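Local structure of glycosyltransferase (Streptomyces halstedii, 3WAD) at residues L235-W238 and L239-A242; T265-D268 and F269-V273; H308-L311 and P312-A315. The protein belongs to the glycosyltransferases of the GT-B fold, whose chain forms two Rossmann-like domains, each built round a parallel beta-sheet. All blocks are in the same frame, centred on the assembly; numbering follows the deposited sequence.

Overall arrangement
The three interactions are local contacts that come in series along the chain, well separated. Interaction 1 (235-242) lies on the short helix 237-240, between strand 221-222 of the seven-stranded sheet and strand 247-251 of the six-stranded one. Interactions 2 and 3 both belong to the second of these GT-B domains: helix 266-274 comes between strands 247-251 and 279-283, after the short helix 253-257, and the turn at 308-315 runs into strand 314-319 of the same sheet. Interactions 1 and 3 have centres about 12 Å apart and touch, Leu235 and Leu239 packing on Ala309, so the interdomain connection rests on the second domain. Interaction 2 touches neither, its nearest atoms about 15 Å from interaction 1 and about 12 Å from interaction 3.

Interaction 1: L235-W238 and L239-A242; sequences LPDW and LREA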
loop_
_atom_site.group_PDB
_atom_site.type_symbol
_atom_site.label_atom_id
_atom_site.label_comp_id
_atom_site.label_asym_id
_atom_site.label_seq_id
_atom_site.Cartn_x
_atom_site.Cartn_y
_atom_site.Cartn_z
ATOM N N LEU B 235 14.149 -8.372 1.021
ATOM C CA LEU B 235 14.648 -9.610 0.462
ATOM C C LEU B 235 16.001 -9.907 1.095
ATOM O O LEU B 235 16.878 -9.072 0.982
ATOM C CB LEU B 235 14.832 -9.458 -1.019
ATOM C CG LEU B 235 14.307 -10.571 -1.899
ATOM C CD1 LEU B 235 12.771 -10.384 -1.904
ATOM C CD2 LEU B 235 14.925 -10.421 -3.319
ATOM N N PRO B 236 16.161 -11.058 1.799
ATOM C CA PRO B 236 17.508 -11.327 2.336
ATOM C C PRO B 236 18.464 -11.823 1.248
ATOM O O PRO B 236 18.025 -12.310 0.187
ATOM C CB PRO B 236 17.265 -12.392 3.411
ATOM C CG PRO B 236 16.110 -13.178 2.885
ATOM C CD PRO B 236 15.220 -12.137 2.150
ATOM N N ASP B 237 19.758 -11.677 1.503
ATOM C CA ASP B 237 20.763 -12.022 0.519
ATOM C C ASP B 237 20.597 -13.462 0.079
ATOM O O ASP B 237 20.676 -13.797 -1.091
ATOM C CB ASP B 237 22.148 -11.864 1.137
ATOM C CG ASP B 237 22.728 -10.472 0.943
ATOM O OD1 ASP B 237 23.703 -10.100 1.641
ATOM O OD2 ASP B 237 22.228 -9.740 0.078
ATOM N N TRP B 238 20.350 -14.328 1.031
ATOM C CA TRP B 238 20.379 -15.740 0.747
ATOM C C TRP B 238 19.234 -16.164 -0.202
ATOM O O TRP B 238 19.423 -17.070 -1.027
ATOM C CB TRP B 238 20.421 -16.512 2.070
ATOM C CG TRP B 238 19.217 -16.344 2.857
ATOM C CD1 TRP B 238 19.029 -15.517 3.943
ATOM C CD2 TRP B 238 17.971 -17.010 2.626
ATOM N NE1 TRP B 238 17.735 -15.650 4.403
ATOM C CE2 TRP B 238 17.069 -16.555 3.609
ATOM C CE3 TRP B 238 17.535 -17.962 1.679
ATOM C CZ2 TRP B 238 15.761 -17.016 3.682
ATOM C CZ3 TRP B 238 16.241 -18.416 1.747
ATOM C CH2 TRP B 238 15.363 -17.939 2.752
ATOM N N LEU B 239 18.072 -15.489 -0.118
ATOM C CA LEU B 239 16.991 -15.638 -1.120
ATOM C C LEU B 239 17.360 -15.134 -2.512
ATOM O O LEU B 239 16.700 -15.455 -3.500
ATOM C CB LEU B 239 15.701 -14.943 -0.683
ATOM C CG LEU B 239 14.596 -15.820 -0.103
ATOM C CD1 LEU B 239 13.399 -15.017 0.263
ATOM C CD2 LEU B 239 14.228 -16.889 -1.089
ATOM N N ARG B 240 18.398 -14.328 -2.612
ATOM C CA ARG B 240 18.656 -13.662 -3.879
ATOM C C ARG B 240 19.434 -14.575 -4.806
ATOM O O ARG B 240 19.427 -14.386 -6.029
ATOM C CB ARG B 240 19.337 -12.298 -3.666
ATOM C CG ARG B 240 18.310 -11.166 -3.481
ATOM C CD ARG B 240 18.613 -10.227 -2.276
ATOM N NE ARG B 240 19.447 -9.031 -2.516
ATOM C CZ ARG B 240 20.141 -8.731 -3.624
ATOM N NH1 ARG B 240 20.174 -9.537 -4.686
ATOM N NH2 ARG B 240 20.815 -7.584 -3.674
ATOM N N GLU B 241 20.051 -15.598 -4.219
ATOM C CA GLU B 241 20.926 -16.521 -4.930
ATOM C C GLU B 241 20.154 -17.646 -5.623
ATOM O O GLU B 241 19.302 -18.300 -5.013
ATOM C CB GLU B 241 21.943 -17.135 -3.954
ATOM C CG GLU B 241 22.578 -16.131 -2.953
ATOM C CD GLU B 241 23.535 -16.792 -1.936
ATOM O OE1 GLU B 241 23.747 -18.025 -2.012
ATOM O OE2 GLU B 241 24.090 -16.080 -1.061
ATOM N N ALA B 242 20.463 -17.880 -6.901
ATOM C CA ALA B 242 20.039 -19.098 -7.617
ATOM C C ALA B 242 19.748 -20.275 -6.662
ATOM O O ALA B 242 20.608 -20.699 -5.877
ATOM C CB ALA B 242 21.103 -19.495 -8.650
HETATM O O HOH W 1 19.398 -8.447 0.012
#
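Leu235 reaches Arg240 with a single methyl group: its CD2 lies 3.5 Å from Arg240 CG, the two side chains passing at a slant. The carbonyl of Leu235 serves the polar end of the same arginine through a water, which donates to Leu235 O and to Asp237 OD2 and accepts from Arg240 NE at 2.6 Å. That water sits at the edge of the guanidinium, in its plane, and its three bonds tie the NE corner to the start of the turn. Pro236 comes next. Its carbonyl oxygen lies 3.3 Å from Arg240 CD, where the arginine chain is bent at chi2 and chi3, and Pro236 CD meets Leu239 CD1 at 3.9 Å. All this belongs to the connection between the two domains of the GT-B fold, where the chain has left the seven-stranded sheet and makes one weakly bonded helical turn, about 237-240, before entering the six-stranded sheet at strand 247-251. In that turn Asp237 O accepts from Arg240 N at 2.8 Å with an N-H...O angle of 151°, a bond spanning three residues. The Asp237 carboxylate forms a long salt bridge to the arginine, OD2 to NE 3.9 Å, in which no N-H is aimed at the oxygen; the guanidinium instead gives NH2 to Pro52 O of the second subunit. A chi1 of 65° tucks Trp238 CG between the two backbone branches, and the ring thereby lies alongside Leu239. Leu239 CG stands over one face in a CH-pi contact, 3.8 Å from the centroid of the six-membered ring and 24° off its normal. Pro236 CG is on that same face, also offset toward the rim, 3.2 Å above the ring plane, while Arg300 makes a cation-pi contact with the indole.

Interaction 2: T265-D268 and F269-V273; sequences TLAD and FVNAV
The N-terminal turns of helix 266-274 carry this contact, beginning with Thr265 O, which accepts from Phe269 N at 3.0 Å. Thr265 holds the N-cap position, but its hydroxyl makes no capping bond. Asp268, three residues into the helix, instead accepts the backbone N-H of Thr265 at OD2 (3.0 Å); the N-H meets the carboxylate from above, 45° out of its plane. As modelled, Asp268 chi1 is -70°, with CG on the side of its own N, although the packing of this side chain against that of Thr265 is doubtful. In the Rossmann-like second domain this helix lies on the crossover between the neighbouring parallel strands 247-251 and 279-283. Regular bonding continues from Val270 N to Leu266 O (2.9 Å) and from Asn271 N to Ala267 O (2.7 Å), the latter at an N-H...O angle of 164°. On the buried side Leu266 CD1 meets Val270 CG2 at 3.9 Å, one turn on. Phe269 lays its ring obliquely by the first carbonyl, with CD1 3.4 Å from Thr265 O, and the same ring packs on Pro369 and Leu372 of helix 369-381.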
loop_
_atom_site.group_PDB
_atom_site.type_symbol
_atom_site.label_atom_id
_atom_site.label_comp_id
_atom_site.label_asym_id
_atom_site.label_seq_id
_atom_site.Cartn_x
_atom_site.Cartn_y
_atom_site.Cartn_z
ATOM N N THR B 265 10.999 -34.817 21.321
ATOM C CA THR B 265 11.582 -33.507 21.426
ATOM C C THR B 265 11.404 -32.634 20.161
ATOM O O THR B 265 11.149 -33.156 19.063
ATOM C CB THR B 265 13.052 -33.673 21.818
ATOM O OG1 THR B 265 13.483 -32.488 22.446
ATOM C CG2 THR B 265 13.946 -33.922 20.642
ATOM N N LEU B 266 11.543 -31.311 20.324
ATOM C CA LEU B 266 11.538 -30.349 19.194
ATOM C C LEU B 266 12.672 -30.648 18.219
ATOM O O LEU B 266 12.472 -30.673 16.992
ATOM C CB LEU B 266 11.562 -28.907 19.731
ATOM C CG LEU B 266 11.433 -27.583 18.951
ATOM C CD1 LEU B 266 11.125 -27.727 17.495
ATOM C CD2 LEU B 266 10.410 -26.642 19.603
ATOM N N ALA B 267 13.856 -30.949 18.750
ATOM C CA ALA B 267 14.958 -31.425 17.892
ATOM C C ALA B 267 14.626 -32.706 17.073
ATOM O O ALA B 267 14.925 -32.794 15.869
ATOM C CB ALA B 267 16.202 -31.622 18.716
ATOM N N ASP B 268 13.998 -33.681 17.732
ATOM C CA ASP B 268 13.522 -34.912 17.095
ATOM C C ASP B 268 12.618 -34.609 15.904
ATOM O O ASP B 268 12.789 -35.175 14.830
ATOM C CB ASP B 268 12.715 -35.738 18.082
ATOM C CG ASP B 268 13.559 -36.352 19.171
ATOM O OD1 ASP B 268 14.812 -36.370 18.997
ATOM O OD2 ASP B 268 12.959 -36.790 20.193
ATOM N N PHE B 269 11.633 -33.739 16.122
ATOM C CA PHE B 269 10.762 -33.255 15.040
ATOM C C PHE B 269 11.536 -32.594 13.952
ATOM O O PHE B 269 11.316 -32.881 12.794
ATOM C CB PHE B 269 9.745 -32.269 15.581
ATOM C CG PHE B 269 8.503 -32.924 16.080
ATOM C CD1 PHE B 269 8.219 -32.945 17.435
ATOM C CD2 PHE B 269 7.610 -33.542 15.170
ATOM C CE1 PHE B 269 7.054 -33.576 17.920
ATOM C CE2 PHE B 269 6.445 -34.204 15.638
ATOM C CZ PHE B 269 6.166 -34.206 17.023
ATOM N N VAL B 270 12.489 -31.742 14.302
ATOM C CA VAL B 270 13.276 -31.068 13.260
ATOM C C VAL B 270 14.236 -31.985 12.488
ATOM O O VAL B 270 14.401 -31.860 11.248
ATOM C CB VAL B 270 14.029 -29.857 13.830
ATOM C CG1 VAL B 270 14.910 -29.277 12.793
ATOM C CG2 VAL B 270 13.014 -28.817 14.270
ATOM N N ASN B 271 14.864 -32.921 13.205
ATOM C CA ASN B 271 15.755 -33.903 12.542
ATOM C C ASN B 271 15.012 -34.770 11.553
ATOM O O ASN B 271 15.499 -34.982 10.431
ATOM C CB ASN B 271 16.524 -34.762 13.584
ATOM C CG ASN B 271 17.488 -33.943 14.413
ATOM O OD1 ASN B 271 17.422 -33.967 15.633
ATOM N ND2 ASN B 271 18.368 -33.188 13.766
ATOM N N ALA B 272 13.813 -35.239 11.918
ATOM C CA ALA B 272 13.024 -36.079 10.997
ATOM C C ALA B 272 12.554 -35.312 9.755
ATOM O O ALA B 272 12.760 -35.735 8.594
ATOM C CB ALA B 272 11.855 -36.685 11.698
ATOM N N VAL B 273 11.917 -34.172 10.014
ATOM C CA VAL B 273 11.422 -33.298 8.984
ATOM C C VAL B 273 12.547 -32.910 8.030
ATOM O O VAL B 273 12.353 -32.926 6.801
ATOM C CB VAL B 273 10.744 -32.061 9.618
ATOM C CG1 VAL B 273 10.255 -31.178 8.559
ATOM C CG2 VAL B 273 9.568 -32.515 10.462
#

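Interaction 3: H308-L311 and P312-A315; sequences HALL and PSCA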
loop_
_atom_site.group_PDB
_atom_site.type_symbol
_atom_site.label_atom_id
_atom_site.label_comp_id
_atom_site.label_asym_id
_atom_site.label_seq_id
_atom_site.Cartn_x
_atom_site.Cartn_y
_atom_site.Cartn_z
ATOM N N HIS B 308 6.000 -14.874 -0.451
ATOM C CA HIS B 308 5.892 -14.629 -1.875
ATOM C C HIS B 308 7.277 -14.579 -2.443
ATOM O O HIS B 308 7.398 -14.842 -3.593
ATOM C CB HIS B 308 5.169 -13.325 -2.164
ATOM C CG HIS B 308 5.740 -12.157 -1.419
ATOM N ND1 HIS B 308 6.543 -11.205 -2.013
ATOM C CD2 HIS B 308 5.626 -11.800 -0.117
ATOM C CE1 HIS B 308 6.908 -10.309 -1.103
ATOM N NE2 HIS B 308 6.359 -10.648 0.056
ATOM N N ALA B 309 8.345 -14.284 -1.676
ATOM C CA ALA B 309 9.724 -14.396 -2.322
ATOM C C ALA B 309 10.261 -15.810 -2.290
ATOM O O ALA B 309 10.942 -16.254 -3.243
ATOM C CB ALA B 309 10.762 -13.463 -1.719
ATOM N N LEU B 310 9.897 -16.513 -1.212
ATOM C CA LEU B 310 10.327 -17.902 -0.972
ATOM C C LEU B 310 9.535 -18.939 -1.810
ATOM O O LEU B 310 10.129 -19.770 -2.492
ATOM C CB LEU B 310 10.238 -18.248 0.551
ATOM C CG LEU B 310 10.704 -19.663 0.972
ATOM C CD1 LEU B 310 12.170 -19.974 0.617
ATOM C CD2 LEU B 310 10.490 -19.815 2.490
ATOM N N LEU B 311 8.211 -18.922 -1.729
ATOM C CA LEU B 311 7.444 -20.039 -2.276
ATOM C C LEU B 311 7.645 -20.368 -3.768
ATOM O O LEU B 311 7.488 -21.504 -4.127
ATOM C CB LEU B 311 5.946 -19.940 -1.948
ATOM C CG LEU B 311 5.576 -20.165 -0.490
ATOM C CD1 LEU B 311 4.121 -19.994 -0.425
ATOM C CD2 LEU B 311 5.993 -21.601 -0.014
ATOM N N PRO B 312 7.936 -19.374 -4.655
ATOM C CA PRO B 312 8.201 -19.741 -6.092
ATOM C C PRO B 312 9.302 -20.804 -6.305
ATOM O O PRO B 312 9.338 -21.490 -7.340
ATOM C CB PRO B 312 8.635 -18.416 -6.697
ATOM C CG PRO B 312 7.853 -17.400 -5.865
ATOM C CD PRO B 312 8.001 -17.908 -4.471
ATOM N N SER B 313 10.204 -20.931 -5.345
ATOM C CA SER B 313 11.227 -21.937 -5.431
ATOM C C SER B 313 10.983 -23.175 -4.528
ATOM O O SER B 313 11.890 -23.961 -4.362
ATOM C CB SER B 313 12.581 -21.292 -5.095
ATOM O OG SER B 313 12.658 -20.922 -3.727
ATOM N N CYS B 314 9.787 -23.366 -3.955
ATOM C CA CYS B 314 9.621 -24.452 -2.940
ATOM C C CYS B 314 8.844 -25.601 -3.497
ATOM O O CYS B 314 7.852 -25.365 -4.139
ATOM C CB CYS B 314 8.866 -23.997 -1.690
ATOM S SG CYS B 314 9.885 -22.984 -0.668
ATOM N N ALA B 315 9.242 -26.828 -3.187
ATOM C CA ALA B 315 8.438 -28.001 -3.584
ATOM C C ALA B 315 7.325 -28.262 -2.568
ATOM O O ALA B 315 6.396 -28.997 -2.860
ATOM C CB ALA B 315 9.340 -29.295 -3.746
#
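Leu310 and Cys314 make the close-packed side of this contact, Leu310 CG lying 3.8 Å from Cys314 SG. They flank the turn by which helix 307-310 passes into strand 314-319, a central strand of the six-stranded parallel sheet in the second Rossmann-like domain. With chi1 at -178° the Leu310 branch stands opposite its own N, on the side where the sulfur arrives, and Leu311 CD2 closes in on Cys314 CB at 4.1 Å. Leu310 and Cys314 also pack on Arg247 and Cys249 of the neighbouring strand 247-251, so these buried groups join the turn to the sheet. Pro312 forms the contrasting, solvent-exposed side. Its ring lies against the preceding turn: the proline nitrogen has no hydrogen to give His308 O, and Pro312 CD takes up the place beside that oxygen, 3.2 Å from it. The CB of His308 leaves the backbone away from residues 312-315, and its side chain packs on Tyr332 and on Thr49 of the second subunit. Polar atoms stitch the two sides together at Leu310 O, which is gripped twice by one residue: Ser313 N donates to it at 3.1 Å, and Ser313 OG at 3.0 Å. A chi1 of 69° swings the hydroxyl back over the Ser313 backbone to that oxygen, which it approaches in the carbonyl plane; it also has a weak hydrogen bond with Arg247 NH1. One residue on, Cys314 N bonds to Leu311 O at 3.0 Å, coming from above that carbonyl's plane, 61° out of it.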